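Side-chain contacts in PTS-dependent dihydroxyacetone kinase operon regulatory protein (Escherichia coli, PDB 4LRZ), which activates transcription of the dhaKLM operon from a sigma-70 promoter and represses its own expression, this chain being its N-terminal sensor region: residues I16-S19 with W20-N24; A117-L120 with A121-G125. One frame throughout, in Å; residues are numbered along the deposited sequence.

Interaction 1. Residues I16-S19 with W20-N24; sequences IATS and WERCN
Ile-16 lays its CG2 methyl over one face of the Trp-20 indole, an i to i+4 CH-pi contact within the N-terminal alpha-helix 14-26 of the sensor region. Ile-16 CG2 lies 3.8 Å from the centroid of the Trp-20 five-membered ring, and its direction is 21° off the ring normal, which establishes a face approach. The Trp-20 CG swings back beside its own N (chi1 -76°), bringing the two together. The indole N-H goes to the carbonyl O of Gln-134. With an alanine at Trp-20 the Ile-16 methyl is likely to lose the aromatic face it lies against, and the Gln-134 carbonyl its indole donor. The buried side continues at Ser-19, whose OG bonds to Thr-115 and Glu-110. Looser is the flank of Ala-17 and Glu-21, both exposed: the Glu-21 N to Ala-17 O backbone bond, 3.0 Å, runs along it, and Glu-21 CG lies 3.5 Å from Ala-17 O. Between these flanks Arg-22 bends at chi3 (-66°), which folds its guanidinium back over the helix to a salt bridge with Glu-110. One guanidinium face rests on Ser-19, with Arg-22 NH2 3.5 Å from Ser-19 CA.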
loop_
_atom_site.group_PDB
_atom_site.type_symbol
_atom_site.label_atom_id
_atom_site.label_comp_id
_atom_site.label_asym_id
_atom_site.label_seq_id
_atom_site.Cartn_x
_atom_site.Cartn_y
_atom_site.Cartn_z
ATOM N N ILE F 16 -0.958 -2.807 -33.149
ATOM C CA ILE F 16 -0.918 -4.132 -33.753
ATOM C C ILE F 16 -0.106 -4.141 -35.052
ATOM O O ILE F 16 0.786 -4.963 -35.218
ATOM C CB ILE F 16 -2.351 -4.714 -33.985
ATOM C CG1 ILE F 16 -2.811 -5.511 -32.760
ATOM C CG2 ILE F 16 -2.383 -5.676 -35.161
ATOM C CD1 ILE F 16 -3.189 -4.686 -31.586
ATOM N N ALA F 17 -0.434 -3.210 -35.947
ATOM C CA ALA F 17 0.178 -3.074 -37.251
ATOM C C ALA F 17 1.689 -2.896 -37.130
ATOM O O ALA F 17 2.442 -3.509 -37.868
ATOM C CB ALA F 17 -0.453 -1.873 -38.009
ATOM N N THR F 18 2.111 -2.061 -36.188
ATOM C CA THR F 18 3.519 -1.816 -35.914
ATOM C C THR F 18 4.200 -3.092 -35.436
ATOM O O THR F 18 5.309 -3.414 -35.882
ATOM C CB THR F 18 3.652 -0.727 -34.844
ATOM O OG1 THR F 18 3.059 0.473 -35.357
ATOM C CG2 THR F 18 5.104 -0.460 -34.498
ATOM N N SER F 19 3.506 -3.816 -34.549
ATOM C CA SER F 19 3.958 -5.108 -34.064
ATOM C C SER F 19 4.117 -6.125 -35.198
ATOM O O SER F 19 5.104 -6.865 -35.252
ATOM C CB SER F 19 3.010 -5.648 -32.999
ATOM O OG SER F 19 3.336 -6.998 -32.684
ATOM N N TRP F 20 3.139 -6.154 -36.097
ATOM C CA TRP F 20 3.223 -6.964 -37.302
ATOM C C TRP F 20 4.448 -6.643 -38.147
ATOM O O TRP F 20 5.093 -7.558 -38.622
ATOM C CB TRP F 20 1.985 -6.798 -38.131
ATOM C CG TRP F 20 0.778 -7.526 -37.623
ATOM C CD1 TRP F 20 0.622 -8.159 -36.410
ATOM C CD2 TRP F 20 -0.487 -7.628 -38.293
ATOM N NE1 TRP F 20 -0.642 -8.680 -36.313
ATOM C CE2 TRP F 20 -1.349 -8.370 -37.445
ATOM C CE3 TRP F 20 -0.969 -7.189 -39.546
ATOM C CZ2 TRP F 20 -2.677 -8.690 -37.808
ATOM C CZ3 TRP F 20 -2.299 -7.492 -39.900
ATOM C CH2 TRP F 20 -3.138 -8.232 -39.028
ATOM N N GLU F 21 4.780 -5.360 -38.317
ATOM C CA GLU F 21 6.010 -4.987 -39.058
ATOM C C GLU F 21 7.284 -5.531 -38.407
ATOM O O GLU F 21 8.208 -5.863 -39.117
ATOM C CB GLU F 21 6.189 -3.462 -39.271
ATOM C CG GLU F 21 5.093 -2.721 -40.087
ATOM C CD GLU F 21 5.321 -1.165 -40.177
ATOM O OE1 GLU F 21 6.063 -0.590 -39.314
ATOM O OE2 GLU F 21 4.752 -0.520 -41.117
ATOM N N ARG F 22 7.351 -5.601 -37.075
ATOM C CA ARG F 22 8.543 -6.172 -36.407
ATOM C C ARG F 22 8.602 -7.681 -36.625
ATOM O O ARG F 22 9.661 -8.250 -36.911
ATOM C CB ARG F 22 8.566 -5.848 -34.916
ATOM C CG ARG F 22 8.598 -4.344 -34.591
ATOM C CD ARG F 22 8.836 -4.107 -33.070
ATOM N NE ARG F 22 7.732 -4.567 -32.214
ATOM C CZ ARG F 22 6.680 -3.812 -31.879
ATOM N NH1 ARG F 22 6.575 -2.554 -32.325
ATOM N NH2 ARG F 22 5.726 -4.314 -31.096
ATOM N N CYS F 23 7.440 -8.314 -36.517
ATOM C CA CYS F 23 7.310 -9.768 -36.683
ATOM C C CYS F 23 7.569 -10.250 -38.119
ATOM O O CYS F 23 8.019 -11.376 -38.324
ATOM C CB CYS F 23 5.920 -10.231 -36.225
ATOM S SG CYS F 23 5.583 -10.176 -34.413
ATOM N N ASN F 24 7.269 -9.382 -39.088
ATOM C CA ASN F 24 7.454 -9.637 -40.518
ATOM C C ASN F 24 8.901 -9.939 -40.925
ATOM O O ASN F 24 9.129 -10.712 -41.836
ATOM C CB ASN F 24 6.953 -8.435 -41.331
ATOM C CG ASN F 24 5.522 -8.589 -41.758
ATOM O OD1 ASN F 24 5.032 -9.709 -41.909
ATOM N ND2 ASN F 24 4.831 -7.467 -41.957
#

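Interaction 2. Residues A117-L120 with A121-G125; sequences ALSL and AAISG
Ser-124 turns its hydroxyl back on the carbonyl of Leu-120, one turn earlier in the short helix 117-124 of the GAF domain. The hydroxyl sits between the serine's own backbone N and carbonyl carbon (chi1 71°), and from there Ser-124 OG donates to Leu-120 O at 2.8 Å. Ser-124 N also donates to Leu-120 O, at 2.7 Å. The two donors arrive from opposite faces of the carbonyl plane, so this one carbonyl oxygen takes two bonds near the helix end. There Gly-125 takes a positive phi (86°), at which a CB would press against the carbonyl O of Ser-124, favouring a residue without a side chain. Ser-124 OG has a further bond, to the backbone N of Gln-126, linking the last turn to the chain that follows.

Ile-123 presents its two branches to different neighbours. With CG1 anti to the carbonyl carbon (chi1 -72°) and CG2 beside that carbon, the first branch is sent to Ser-119 and the second to Leu-120. Ile-123 CD1 comes 3.9 Å from Ser-119 OG, alongside the backbone bond from Ile-123 N to Ser-119 O. Leu-120 CD2 lies 4.2 Å from Ile-123 CB; the leucine chi1 of -132° is far from a staggered value. At that distance the Leu-120 to Ile-123 contact is loose; helix 14-26 packs there too, where Leu-15 touches Leu-120 and Ser-124. On another side of the helix Ala-121 rests on strand 143-151, through Ala-147 and Pro-149.

The Ala-122 amide is bridged by a water to an earlier carbonyl: the water accepts from Ala-122 N at 2.7 Å and donates to Leu-118 O at 2.9 Å.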
loop_
_atom_site.group_PDB
_atom_site.type_symbol
_atom_site.label_atom_id
_atom_site.label_comp_id
_atom_site.label_asym_id
_atom_site.label_seq_id
_atom_site.Cartn_x
_atom_site.Cartn_y
_atom_site.Cartn_z
ATOM N N ALA F 117 -1.055 -9.935 -26.717
ATOM C CA ALA F 117 -1.120 -9.180 -25.479
ATOM C C ALA F 117 -0.032 -9.617 -24.457
ATOM O O ALA F 117 0.557 -8.787 -23.747
ATOM C CB ALA F 117 -2.535 -9.303 -24.889
ATOM N N LEU F 118 0.226 -10.923 -24.396
ATOM C CA LEU F 118 1.209 -11.484 -23.463
ATOM C C LEU F 118 2.519 -10.697 -23.500
ATOM O O LEU F 118 3.174 -10.519 -22.440
ATOM C CB LEU F 118 1.505 -12.947 -23.807
ATOM C CG LEU F 118 0.410 -13.957 -23.613
ATOM C CD1 LEU F 118 0.885 -15.362 -23.851
ATOM C CD2 LEU F 118 -0.133 -13.829 -22.151
ATOM N N SER F 119 2.921 -10.234 -24.698
ATOM C CA SER F 119 4.114 -9.337 -24.786
ATOM C C SER F 119 3.778 -7.887 -25.019
ATOM O O SER F 119 4.472 -7.009 -24.540
ATOM C CB SER F 119 5.115 -9.801 -25.880
ATOM O OG SER F 119 4.541 -9.788 -27.188
ATOM N N LEU F 120 2.739 -7.613 -25.786
ATOM C CA LEU F 120 2.495 -6.243 -26.216
ATOM C C LEU F 120 2.173 -5.341 -25.021
ATOM O O LEU F 120 2.381 -4.116 -25.063
ATOM C CB LEU F 120 1.333 -6.229 -27.173
ATOM C CG LEU F 120 1.443 -5.491 -28.477
ATOM C CD1 LEU F 120 0.004 -5.169 -28.928
ATOM C CD2 LEU F 120 2.394 -4.246 -28.458
ATOM N N ALA F 121 1.677 -5.938 -23.943
ATOM C CA ALA F 121 1.368 -5.133 -22.767
ATOM C C ALA F 121 2.619 -4.474 -22.206
ATOM O O ALA F 121 2.606 -3.270 -21.948
ATOM C CB ALA F 121 0.633 -5.949 -21.693
ATOM N N ALA F 122 3.679 -5.256 -22.024
ATOM C CA ALA F 122 4.950 -4.729 -21.534
ATOM C C ALA F 122 5.663 -3.895 -22.585
ATOM O O ALA F 122 6.365 -2.946 -22.250
ATOM C CB ALA F 122 5.884 -5.863 -21.112
ATOM N N ILE F 123 5.532 -4.272 -23.843
ATOM C CA ILE F 123 6.118 -3.465 -24.902
ATOM C C ILE F 123 5.455 -2.084 -24.911
ATOM O O ILE F 123 6.149 -1.077 -25.054
ATOM C CB ILE F 123 5.981 -4.132 -26.301
ATOM C CG1 ILE F 123 6.933 -5.341 -26.418
ATOM C CG2 ILE F 123 6.306 -3.131 -27.433
ATOM C CD1 ILE F 123 6.461 -6.426 -27.443
ATOM N N SER F 124 4.127 -2.031 -24.730
ATOM C CA SER F 124 3.414 -0.764 -24.853
ATOM C C SER F 124 3.320 -0.029 -23.537
ATOM O O SER F 124 3.106 1.192 -23.503
ATOM C CB SER F 124 2.022 -0.979 -25.421
ATOM O OG SER F 124 1.192 -1.619 -24.465
ATOM N N GLY F 125 3.479 -0.767 -22.450
ATOM C CA GLY F 125 3.438 -0.185 -21.125
ATOM C C GLY F 125 1.983 -0.111 -20.651
ATOM O O GLY F 125 1.690 0.482 -19.623
HETATM O O HOH W 1 3.645 -7.868 -21.310
#

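How the interactions relate
Following the chain from the N terminus, interaction 1 comes first, inside helix 14-26, and interaction 2 opens much later, inside helix 117-124. Each joins adjoining segments of one helix, so neither closes a loop; they run in series, without nesting or crossing. In space their centres are 13 Å apart and the two helices touch: Arg-22 NH2 lies 3.9 Å from Ile-123 CG2, and Ile-16 CD1 lies 4.2 Å from Leu-120 CD1. Glu-110, in helix 110-113, touches Ser-119 and Ile-123. Helix 117-124 touches the N-terminal helix as well as strands 143-151 and 157-166 of the antiparallel GAF sheet.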